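Local coordinates for protein beta-glucuronidase (Dictyoglomus thermophilum, PDB 6XXW) that probably hydrolyses beta-D-glucuronides as a retaining glycoside hydrolase of family 2, releasing glucuronic acid from its conjugates, at residues A[39-44]-A[74-79]; A[80-85]-A[127-132]; A[105-110]-A[133-138]; A[109-114]-A[123-128]. One frame throughout, in Å; residues are numbered along the deposited sequence.

Contact 1 of 4, residues A[39-44]-A[74-79]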
# COMPACT_ATOMS: atom_id res chain seq x y z
N TRP A 39 -11.57 32.82 -4.28
CA TRP A 39 -12.87 33.47 -4.39
C TRP A 39 -13.72 33.17 -3.16
O TRP A 39 -13.43 32.25 -2.40
CB TRP A 39 -13.63 32.97 -5.62
CG TRP A 39 -13.10 33.36 -6.98
CD1 TRP A 39 -11.81 33.25 -7.42
CD2 TRP A 39 -13.86 33.88 -8.06
NE1 TRP A 39 -11.73 33.67 -8.73
CE2 TRP A 39 -12.98 34.06 -9.15
CE3 TRP A 39 -15.21 34.19 -8.23
CZ2 TRP A 39 -13.41 34.56 -10.38
CZ3 TRP A 39 -15.64 34.69 -9.45
CH2 TRP A 39 -14.73 34.88 -10.51
N GLU A 40 -14.79 33.94 -2.98
CA GLU A 40 -15.77 33.55 -1.98
C GLU A 40 -16.80 32.63 -2.64
O GLU A 40 -17.04 32.72 -3.85
CB GLU A 40 -16.45 34.78 -1.37
CG GLU A 40 -15.53 35.54 -0.42
CD GLU A 40 -16.20 36.73 0.24
OE1 GLU A 40 -16.12 37.83 -0.32
OE2 GLU A 40 -16.77 36.57 1.34
N PHE A 41 -17.38 31.74 -1.84
CA PHE A 41 -18.17 30.63 -2.37
C PHE A 41 -19.29 30.31 -1.39
O PHE A 41 -19.08 30.30 -0.17
CB PHE A 41 -17.27 29.40 -2.60
CG PHE A 41 -17.99 28.12 -3.00
CD1 PHE A 41 -18.58 27.30 -2.05
CD2 PHE A 41 -17.97 27.70 -4.32
CE1 PHE A 41 -19.22 26.11 -2.43
CE2 PHE A 41 -18.60 26.51 -4.70
CZ PHE A 41 -19.22 25.72 -3.75
N ARG A 42 -20.48 30.04 -1.92
CA ARG A 42 -21.60 29.62 -1.08
C ARG A 42 -22.50 28.71 -1.90
O ARG A 42 -22.40 28.64 -3.12
CB ARG A 42 -22.40 30.81 -0.55
CG ARG A 42 -23.04 31.65 -1.66
CD ARG A 42 -23.75 32.89 -1.11
NE ARG A 42 -24.43 33.58 -2.20
CZ ARG A 42 -25.65 33.26 -2.61
NH1 ARG A 42 -26.19 33.91 -3.63
NH2 ARG A 42 -26.33 32.30 -1.99
N THR A 43 -23.38 27.99 -1.20
CA THR A 43 -24.37 27.15 -1.85
C THR A 43 -25.73 27.84 -1.83
O THR A 43 -25.93 28.85 -1.17
CB THR A 43 -24.47 25.76 -1.19
OG1 THR A 43 -24.85 25.90 0.17
CG2 THR A 43 -23.12 25.02 -1.27
N GLU A 44 -26.67 27.25 -2.57
CA GLU A 44 -27.96 27.89 -2.82
C GLU A 44 -28.69 28.24 -1.53
O GLU A 44 -28.74 27.44 -0.59
CB GLU A 44 -28.84 26.98 -3.68
CG GLU A 44 -29.91 27.72 -4.47
CD GLU A 44 -30.48 26.87 -5.59
OE1 GLU A 44 -30.33 25.62 -5.53
OE2 GLU A 44 -31.09 27.45 -6.51
N VAL A 74 -24.36 26.59 -6.91
CA VAL A 74 -23.37 27.20 -6.04
C VAL A 74 -23.02 28.55 -6.65
O VAL A 74 -23.29 28.82 -7.82
CB VAL A 74 -22.11 26.32 -5.85
CG1 VAL A 74 -22.53 24.90 -5.39
CG2 VAL A 74 -21.28 26.27 -7.12
N TYR A 75 -22.43 29.42 -5.83
CA TYR A 75 -22.23 30.82 -6.20
C TYR A 75 -20.81 31.22 -5.83
O TYR A 75 -20.41 31.07 -4.67
CB TYR A 75 -23.25 31.73 -5.52
CG TYR A 75 -24.66 31.32 -5.83
CD1 TYR A 75 -25.28 30.29 -5.12
CD2 TYR A 75 -25.38 31.94 -6.85
CE1 TYR A 75 -26.58 29.88 -5.43
CE2 TYR A 75 -26.68 31.55 -7.15
CZ TYR A 75 -27.26 30.52 -6.44
OH TYR A 75 -28.55 30.13 -6.74
N TYR A 76 -20.06 31.72 -6.81
CA TYR A 76 -18.72 32.26 -6.62
C TYR A 76 -18.78 33.78 -6.68
O TYR A 76 -19.58 34.34 -7.44
CB TYR A 76 -17.79 31.76 -7.71
CG TYR A 76 -17.42 30.29 -7.65
CD1 TYR A 76 -18.29 29.31 -8.09
CD2 TYR A 76 -16.16 29.90 -7.19
CE1 TYR A 76 -17.93 27.95 -8.06
CE2 TYR A 76 -15.79 28.55 -7.15
CZ TYR A 76 -16.68 27.59 -7.59
OH TYR A 76 -16.30 26.26 -7.56
N LYS A 77 -17.94 34.45 -5.89
CA LYS A 77 -17.94 35.91 -5.83
C LYS A 77 -16.52 36.44 -5.67
O LYS A 77 -15.73 35.88 -4.90
CB LYS A 77 -18.79 36.43 -4.66
CG LYS A 77 -18.80 37.95 -4.51
CD LYS A 77 -19.84 38.41 -3.51
CE LYS A 77 -19.24 39.35 -2.48
NZ LYS A 77 -20.18 39.61 -1.35
N LYS A 78 -16.22 37.54 -6.36
CA LYS A 78 -14.89 38.14 -6.28
C LYS A 78 -14.97 39.61 -6.68
O LYS A 78 -15.73 39.99 -7.57
CB LYS A 78 -13.88 37.43 -7.19
CG LYS A 78 -12.43 37.80 -6.90
CD LYS A 78 -11.44 36.92 -7.63
CE LYS A 78 -10.10 36.92 -6.92
NZ LYS A 78 -8.98 36.65 -7.86
N SER A 79 -14.14 40.42 -6.03
CA SER A 79 -13.98 41.83 -6.38
C SER A 79 -12.85 42.00 -7.38
O SER A 79 -11.83 41.30 -7.32
CB SER A 79 -13.67 42.68 -5.14
OG SER A 79 -14.75 42.69 -4.23
O HOH W 1 -14.97 38.10 -3.00
O HOH W 2 -19.12 38.57 0.94
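Trp39 takes the side chain of Lys78 over one face of its indole. Lys78 CD sits 3.5 Å from the centroid of the Trp39 five-membered ring, a CH-pi contact. Trp39 NE1 and Lys78 NZ both bond to Leu35 O. A serine in place of Trp39 would probably leave the Lys78 methylenes without their platform and open a gap beside Tyr76 CB. Glu40 and Lys77 form a hydrogen-bonded antiparallel pair, Glu40 N to Lys77 O at 2.9 Å. Their side chains run together, but Glu40 OE1 and Lys77 NZ stay 4.6 Å apart. One water joins Glu40 OE2 to Lys77 NZ instead. Phe41 turns an edge onto the face of Tyr76, T-shaped, planes at 82°. Phe41 CE2 meets Val74 CG2 at 3.6 Å. Arg42 CG sits between the backbone N and the carbonyl carbon (chi1 62°), and the extended chain lays the guanidinium flat on the Tyr75 ring, planes 2° apart, as a cation-pi stack. Asp46 O holds Arg42 NH2. Glu44 CG reaches Tyr75 OH, while its carboxylate pairs with Arg73. The two strands belong to the sugar-binding domain's antiparallel sheet. Strand 50-54 flanks 32-43, strand 134-142 flanks 73-81, and helix 65-68 packs on Phe41 and Thr43.

Contact 2 of 4, residues A[80-85]-A[127-132]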
# COMPACT_ATOMS: atom_id res chain seq x y z
N PHE A 80 -13.01 42.97 -8.28
CA PHE A 80 -11.95 43.31 -9.20
C PHE A 80 -12.07 44.78 -9.56
O PHE A 80 -13.14 45.38 -9.45
CB PHE A 80 -11.97 42.43 -10.46
CG PHE A 80 -13.18 42.61 -11.32
CD1 PHE A 80 -14.38 41.96 -11.01
CD2 PHE A 80 -13.13 43.41 -12.46
CE1 PHE A 80 -15.50 42.12 -11.81
CE2 PHE A 80 -14.25 43.58 -13.26
CZ PHE A 80 -15.44 42.93 -12.94
N PHE A 81 -10.95 45.36 -9.96
CA PHE A 81 -10.85 46.78 -10.28
C PHE A 81 -10.58 46.92 -11.77
O PHE A 81 -9.73 46.20 -12.31
CB PHE A 81 -9.74 47.45 -9.45
CG PHE A 81 -10.04 47.51 -7.98
CD1 PHE A 81 -9.80 46.41 -7.16
CD2 PHE A 81 -10.58 48.66 -7.42
CE1 PHE A 81 -10.09 46.45 -5.81
CE2 PHE A 81 -10.88 48.70 -6.07
CZ PHE A 81 -10.63 47.60 -5.26
N ILE A 82 -11.31 47.80 -12.43
CA ILE A 82 -11.11 48.09 -13.85
C ILE A 82 -10.36 49.41 -13.95
O ILE A 82 -10.79 50.39 -13.34
CB ILE A 82 -12.45 48.17 -14.60
CG1 ILE A 82 -13.15 46.80 -14.63
CG2 ILE A 82 -12.22 48.72 -16.02
CD1 ILE A 82 -12.58 45.85 -15.65
N PRO A 83 -9.25 49.46 -14.70
CA PRO A 83 -8.55 50.74 -14.88
C PRO A 83 -9.35 51.72 -15.72
O PRO A 83 -10.01 51.33 -16.69
CB PRO A 83 -7.25 50.33 -15.59
CG PRO A 83 -7.12 48.85 -15.35
CD PRO A 83 -8.51 48.33 -15.27
N VAL A 84 -9.29 53.00 -15.35
CA VAL A 84 -10.02 54.02 -16.10
C VAL A 84 -9.62 54.00 -17.56
O VAL A 84 -10.42 54.35 -18.44
CB VAL A 84 -9.79 55.43 -15.50
CG1 VAL A 84 -10.69 55.66 -14.30
CG2 VAL A 84 -8.31 55.63 -15.15
N TYR A 85 -8.39 53.59 -17.86
CA TYR A 85 -7.88 53.60 -19.22
C TYR A 85 -8.47 52.49 -20.08
O TYR A 85 -8.19 52.44 -21.28
CB TYR A 85 -6.35 53.48 -19.21
CG TYR A 85 -5.67 54.67 -18.57
CD1 TYR A 85 -5.34 54.68 -17.21
CD2 TYR A 85 -5.41 55.82 -19.31
CE1 TYR A 85 -4.72 55.79 -16.64
CE2 TYR A 85 -4.77 56.91 -18.76
CZ TYR A 85 -4.44 56.90 -17.43
OH TYR A 85 -3.82 58.01 -16.88
N LYS A 127 -20.42 47.77 -20.65
CA LYS A 127 -21.64 48.47 -20.28
C LYS A 127 -21.94 48.36 -18.79
O LYS A 127 -22.74 49.14 -18.27
CB LYS A 127 -22.83 47.92 -21.08
N PHE A 128 -21.33 47.41 -18.08
CA PHE A 128 -21.72 47.13 -16.71
C PHE A 128 -20.64 47.43 -15.67
O PHE A 128 -20.89 47.23 -14.48
CB PHE A 128 -22.15 45.67 -16.56
CG PHE A 128 -23.14 45.22 -17.60
CD1 PHE A 128 -24.47 45.57 -17.48
CD2 PHE A 128 -22.74 44.45 -18.68
CE1 PHE A 128 -25.41 45.15 -18.44
CE2 PHE A 128 -23.66 44.03 -19.63
CZ PHE A 128 -25.00 44.38 -19.51
N VAL A 129 -19.45 47.89 -16.08
CA VAL A 129 -18.33 48.04 -15.16
C VAL A 129 -18.30 49.46 -14.61
O VAL A 129 -18.77 50.42 -15.23
CB VAL A 129 -16.99 47.68 -15.82
CG1 VAL A 129 -16.92 46.18 -16.13
CG2 VAL A 129 -16.76 48.50 -17.06
N ASN A 130 -17.72 49.59 -13.41
CA ASN A 130 -17.39 50.87 -12.80
C ASN A 130 -15.91 51.13 -13.07
O ASN A 130 -15.05 50.42 -12.55
CB ASN A 130 -17.68 50.83 -11.30
CG ASN A 130 -19.06 50.31 -10.99
OD1 ASN A 130 -20.04 50.78 -11.55
ND2 ASN A 130 -19.15 49.34 -10.07
N TYR A 131 -15.63 52.14 -13.88
CA TYR A 131 -14.26 52.42 -14.29
C TYR A 131 -13.47 53.08 -13.16
O TYR A 131 -13.95 54.02 -12.51
CB TYR A 131 -14.25 53.30 -15.53
CG TYR A 131 -14.72 52.57 -16.76
CD1 TYR A 131 -13.84 51.81 -17.52
CD2 TYR A 131 -16.05 52.63 -17.16
CE1 TYR A 131 -14.27 51.14 -18.65
CE2 TYR A 131 -16.49 51.95 -18.28
CZ TYR A 131 -15.59 51.21 -19.02
OH TYR A 131 -16.03 50.54 -20.15
N GLY A 132 -12.25 52.59 -12.95
CA GLY A 132 -11.41 53.09 -11.87
C GLY A 132 -11.92 52.78 -10.49
O GLY A 132 -11.50 53.43 -9.52
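Ile82 meets Val129 and Tyr131 where the chain leaves strand 73-81 at the edge of the beta-sandwich sugar-binding domain. The partner is the loop that links strand 121-124 to strand 134-142. Ile82 CB lies 4.0 Å from Asn130 O. From CB the side chain forks. The Ile82 and Val129 side chains cross at about a right angle, with Ile82 CG1 4.1 Å from Val129 CG1. Ile82 CG2 is anti to the backbone N, which carries it to the Tyr131 ring, 3.8 Å from Tyr131 CD1. At the tip, Ile82 CD1 turns back within its own segment and lies at the edge of the Phe80 ring. Cut back to an alanine, Ile82 would lose both branches, and Val129 CG1 and the Tyr131 ring are likely to be left without their apolar partner. The Tyr131 ring also has Val129 CG2 over one face, offset toward the rim, and Pro83 O at its edge. Asn130 is held from outside the contact: its ND2 bonds to Glu134 O. Tyr85 meets the ring of Tyr85 of a second subunit. Gly132 has a positive phi of 67°, and a CB there would clash with Val84 CG1. Val84 CG1 packs 3.6 Å from Gly132 CA. Gly132 N donates to Ile82 O at 2.7 Å, bent to 136° at the hydrogen and tilted 23° from the carbonyl plane.

Contact 3 of 4, residues A[105-110]-A[133-138]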
# COMPACT_ATOMS: atom_id res chain seq x y z
N TYR A 105 -22.69 37.22 -13.55
CA TYR A 105 -23.20 38.54 -13.19
C TYR A 105 -22.05 39.50 -12.93
O TYR A 105 -21.14 39.19 -12.17
CB TYR A 105 -24.08 38.47 -11.93
CG TYR A 105 -25.28 37.58 -12.06
CD1 TYR A 105 -25.16 36.20 -11.95
CD2 TYR A 105 -26.55 38.11 -12.28
CE1 TYR A 105 -26.27 35.37 -12.07
CE2 TYR A 105 -27.66 37.29 -12.40
CZ TYR A 105 -27.51 35.93 -12.29
OH TYR A 105 -28.60 35.10 -12.40
N VAL A 106 -22.13 40.68 -13.54
CA VAL A 106 -21.18 41.76 -13.30
C VAL A 106 -21.94 42.87 -12.60
O VAL A 106 -22.86 43.47 -13.18
CB VAL A 106 -20.53 42.25 -14.60
CG1 VAL A 106 -19.68 43.48 -14.34
CG2 VAL A 106 -19.70 41.12 -15.23
N ASN A 107 -21.58 43.14 -11.34
CA ASN A 107 -22.30 44.12 -10.50
C ASN A 107 -23.80 43.86 -10.50
O ASN A 107 -24.62 44.78 -10.58
CB ASN A 107 -21.98 45.55 -10.95
CG ASN A 107 -20.51 45.87 -10.82
OD1 ASN A 107 -19.90 45.57 -9.80
ND2 ASN A 107 -19.93 46.45 -11.86
N GLY A 108 -24.17 42.58 -10.39
CA GLY A 108 -25.57 42.19 -10.36
C GLY A 108 -26.23 42.04 -11.72
O GLY A 108 -27.38 41.58 -11.77
N ASN A 109 -25.56 42.41 -12.80
CA ASN A 109 -26.12 42.33 -14.15
C ASN A 109 -25.74 41.01 -14.81
O ASN A 109 -24.56 40.69 -14.92
CB ASN A 109 -25.59 43.48 -14.99
CG ASN A 109 -26.00 44.83 -14.45
OD1 ASN A 109 -27.10 45.29 -14.71
ND2 ASN A 109 -25.11 45.47 -13.68
N LEU A 110 -26.74 40.28 -15.31
CA LEU A 110 -26.49 39.04 -16.05
C LEU A 110 -25.87 39.37 -17.40
O LEU A 110 -26.52 39.99 -18.25
CB LEU A 110 -27.79 38.27 -16.22
CG LEU A 110 -27.64 37.08 -17.17
CD1 LEU A 110 -26.92 35.94 -16.45
CD2 LEU A 110 -29.00 36.65 -17.71
N GLN A 133 -12.79 51.79 -10.35
CA GLN A 133 -13.45 51.51 -9.08
C GLN A 133 -13.60 50.00 -8.91
O GLN A 133 -13.33 49.21 -9.81
CB GLN A 133 -14.83 52.18 -9.01
CG GLN A 133 -14.81 53.69 -9.11
CD GLN A 133 -16.18 54.25 -9.39
OE1 GLN A 133 -16.56 54.48 -10.54
NE2 GLN A 133 -16.96 54.45 -8.33
N GLU A 134 -14.07 49.62 -7.72
CA GLU A 134 -14.33 48.22 -7.42
C GLU A 134 -15.53 47.70 -8.21
O GLU A 134 -16.52 48.40 -8.43
CB GLU A 134 -14.60 48.04 -5.92
CG GLU A 134 -14.64 46.58 -5.47
CD GLU A 134 -15.26 46.40 -4.09
OE1 GLU A 134 -15.97 47.32 -3.64
OE2 GLU A 134 -15.03 45.35 -3.47
N ASN A 135 -15.42 46.45 -8.65
CA ASN A 135 -16.50 45.74 -9.31
C ASN A 135 -16.66 44.39 -8.63
O ASN A 135 -15.75 43.91 -7.96
CB ASN A 135 -16.22 45.56 -10.80
CG ASN A 135 -16.15 46.88 -11.53
OD1 ASN A 135 -17.09 47.27 -12.22
ND2 ASN A 135 -15.04 47.60 -11.37
N ILE A 136 -17.83 43.78 -8.80
CA ILE A 136 -18.14 42.47 -8.23
C ILE A 136 -18.55 41.54 -9.37
O ILE A 136 -19.48 41.85 -10.11
CB ILE A 136 -19.25 42.55 -7.17
CG1 ILE A 136 -18.88 43.54 -6.06
CG2 ILE A 136 -19.58 41.16 -6.63
CD1 ILE A 136 -17.60 43.20 -5.36
N ILE A 137 -17.86 40.41 -9.50
CA ILE A 137 -18.30 39.35 -10.39
C ILE A 137 -18.89 38.23 -9.55
O ILE A 137 -18.34 37.86 -8.50
CB ILE A 137 -17.16 38.83 -11.29
CG1 ILE A 137 -17.66 37.61 -12.07
CG2 ILE A 137 -15.92 38.50 -10.45
CD1 ILE A 137 -16.77 37.19 -13.21
N GLU A 138 -20.02 37.71 -9.99
CA GLU A 138 -20.60 36.53 -9.37
C GLU A 138 -20.91 35.51 -10.45
O GLU A 138 -21.42 35.87 -11.52
CB GLU A 138 -21.85 36.88 -8.57
CG GLU A 138 -21.55 37.78 -7.37
CD GLU A 138 -22.79 38.26 -6.67
OE1 GLU A 138 -23.14 37.66 -5.63
OE2 GLU A 138 -23.42 39.23 -7.17
O HOH W 3 -22.46 40.57 -9.52
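Tyr105 and Val106, on the first strand of a hairpin closed by a type I' turn (Val106 to Asn109), pair with strand 134-142. Tyr105 and Glu138 form a hydrogen-bonded antiparallel pair. Tyr105 N donates to Glu138 O at 2.7 Å, and Glu138 N returns the bond to Tyr105 O. Val106 and Ile137 follow as a non-hydrogen-bonded pair. The ladder then runs into the turn, where Asn107 N reaches Ile136 O at 2.8 Å, almost straight at 174°.

The side chain of Asn107 continues the pairing. Its CG is anti to the carbonyl carbon (chi1 -62°), which brings the amide over to the other strand. Asn107 OD1 accepts from Ile136 N at 2.9 Å, with the donor tilted 35° from the carbonyl plane. Asn107 ND2 donates to Asn135 OD1 at 3.0 Å, and that oxygen lies in the amide plane of Asn107. ND2 also bonds to Phe128 O, so the amide is gripped at both ends and its rotation is fixed. Asn135 OD1 in turn takes a bond from Asn130 N.

Inside the turn, Val106 O accepts from both Asn109 N and Asn109 ND2. A water accepts from Gly108 N at 2.8 Å and lies close to Glu138 OE2. Tyr105 OH bonds to Glu103.

Strand 134-142 is thus held along both edges. Strand 101-106 lies along one and strand 73-81 along the other, through backbone bonds of Asn135 with Phe80 and Ile137 with Lys78. Leu93 of strand 90-99 packs on Val106 and Ile137.

Contact 4 of 4, residues A[109-114]-A[123-128]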
# COMPACT_ATOMS: atom_id res chain seq x y z
N ASN A 109 -25.56 42.41 -12.80
CA ASN A 109 -26.12 42.33 -14.15
C ASN A 109 -25.74 41.01 -14.81
O ASN A 109 -24.56 40.69 -14.92
CB ASN A 109 -25.59 43.48 -14.99
CG ASN A 109 -26.00 44.83 -14.45
OD1 ASN A 109 -27.10 45.29 -14.71
ND2 ASN A 109 -25.11 45.47 -13.68
N LEU A 110 -26.74 40.28 -15.31
CA LEU A 110 -26.49 39.04 -16.05
C LEU A 110 -25.87 39.37 -17.40
O LEU A 110 -26.52 39.99 -18.25
CB LEU A 110 -27.79 38.27 -16.22
CG LEU A 110 -27.64 37.08 -17.17
CD1 LEU A 110 -26.92 35.94 -16.45
CD2 LEU A 110 -29.00 36.65 -17.71
N VAL A 111 -24.63 38.96 -17.62
CA VAL A 111 -23.95 39.24 -18.88
C VAL A 111 -23.94 38.05 -19.83
O VAL A 111 -23.81 38.25 -21.05
CB VAL A 111 -22.51 39.75 -18.65
CG1 VAL A 111 -22.54 41.04 -17.82
CG2 VAL A 111 -21.63 38.69 -17.98
N THR A 112 -24.08 36.82 -19.33
CA THR A 112 -24.22 35.67 -20.21
C THR A 112 -24.62 34.45 -19.38
O THR A 112 -24.49 34.43 -18.15
CB THR A 112 -22.93 35.36 -20.99
OG1 THR A 112 -23.22 34.37 -21.98
CG2 THR A 112 -21.85 34.85 -20.08
N LYS A 113 -25.14 33.47 -20.10
CA LYS A 113 -25.52 32.17 -19.57
C LYS A 113 -24.88 31.12 -20.46
O LYS A 113 -24.60 31.38 -21.63
CB LYS A 113 -27.05 31.99 -19.55
N HIS A 114 -24.64 29.94 -19.91
CA HIS A 114 -24.01 28.92 -20.72
C HIS A 114 -24.42 27.53 -20.26
O HIS A 114 -24.60 27.28 -19.06
CB HIS A 114 -22.49 29.04 -20.69
CG HIS A 114 -21.80 28.13 -21.65
ND1 HIS A 114 -21.22 26.94 -21.25
CD2 HIS A 114 -21.61 28.22 -22.99
CE1 HIS A 114 -20.68 26.35 -22.31
NE2 HIS A 114 -20.91 27.10 -23.37
N ALA A 123 -18.59 37.26 -22.49
CA ALA A 123 -19.49 38.35 -22.84
C ALA A 123 -18.70 39.64 -22.81
O ALA A 123 -17.69 39.74 -22.12
CB ALA A 123 -20.68 38.42 -21.87
N GLU A 124 -19.17 40.64 -23.56
CA GLU A 124 -18.60 41.97 -23.48
C GLU A 124 -19.31 42.71 -22.36
O GLU A 124 -20.54 42.70 -22.29
CB GLU A 124 -18.73 42.71 -24.81
CG GLU A 124 -17.61 43.70 -25.05
CD GLU A 124 -17.86 45.03 -24.35
OE1 GLU A 124 -19.04 45.39 -24.16
OE2 GLU A 124 -16.88 45.71 -24.01
N ILE A 125 -18.54 43.32 -21.45
CA ILE A 125 -19.11 43.80 -20.19
C ILE A 125 -18.86 45.28 -19.93
O ILE A 125 -19.18 45.78 -18.85
CB ILE A 125 -18.61 42.96 -19.00
CG1 ILE A 125 -17.10 43.18 -18.78
CG2 ILE A 125 -18.92 41.47 -19.19
CD1 ILE A 125 -16.58 42.75 -17.37
N SER A 126 -18.32 46.00 -20.92
CA SER A 126 -17.99 47.41 -20.67
C SER A 126 -19.23 48.21 -20.24
O SER A 126 -19.10 49.19 -19.51
CB SER A 126 -17.35 48.03 -21.92
OG SER A 126 -18.26 48.00 -22.99
N LYS A 127 -20.42 47.77 -20.65
CA LYS A 127 -21.64 48.47 -20.28
C LYS A 127 -21.94 48.36 -18.79
O LYS A 127 -22.74 49.14 -18.27
CB LYS A 127 -22.83 47.92 -21.08
N PHE A 128 -21.33 47.41 -18.08
CA PHE A 128 -21.72 47.13 -16.71
C PHE A 128 -20.64 47.43 -15.67
O PHE A 128 -20.89 47.23 -14.48
CB PHE A 128 -22.15 45.67 -16.56
CG PHE A 128 -23.14 45.22 -17.60
CD1 PHE A 128 -24.47 45.57 -17.48
CD2 PHE A 128 -22.74 44.45 -18.68
CE1 PHE A 128 -25.41 45.15 -18.44
CE2 PHE A 128 -23.66 44.03 -19.63
CZ PHE A 128 -25.00 44.38 -19.51
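With chi1 at -60°, Val111 CG1 sits beside the backbone N; Phe128 CG does likewise at -49°. These torsions bring the two side chains alongside, pointing in opposite directions, with Val111 CG1 3.5 Å from Phe128 CD2. Phe128 CD1 meets Asn109 instead, 3.4 Å from Asn109 CB. The Asn109 amide, already engaged in the turn at Val106 O, follows beside the ring, its plane turned 30° from it. Within its own segment, Lys127 CB stands over the centre of one face of the Phe128 ring.

Strand 109-115 and strand 121-124 belong to the same antiparallel sheet, but they are not paired here. Strand 109-115 bonds to 101-106, and strand 121-124 bonds to 90-99. What joins the two is apolar packing. Val111 CB stands 3.9 Å from Ala123 CB, and Val111 CG1 stands 3.9 Å from Ile125 CG2. The Ala123 methyl presses on the Val111 backbone too, with Ala123 CB 3.2 Å from Val111 O. Thr112 CB touches the same methyl.

The chain from Glu124 to Phe128 is tied to itself. Phe128 N bonds to Ile125 O at 2.8 Å, and Ser126 OG donates to the syn lone pair of Glu124 OE2, which also receives Ile91 N.

How the contacts relate
All four contacts lie in the sugar-binding domain and reach one antiparallel sheet. Contacts 1 and 3 are partly buried strand pairings; contacts 2 and 4 are surface contacts built on a loop. Both pairings rest on backbone bonds; contact 1 adds ring and cation-pi stacking, contact 3 side-chain amide bonds. Strand 73-81 serves contacts 1 and 2, and lies beside strand 134-142 of contact 3. Contacts 3 and 4 share Asn109 and Leu110, while contacts 2 and 4 share Lys127 and Phe128. Contact 2 keeps one backbone bond beside its apolar packing. Contact 4 is van der Waals packing without hydrogen bonds between its segments. Asn135 and Asn107 tie contact 3 to the loop of contacts 2 and 4.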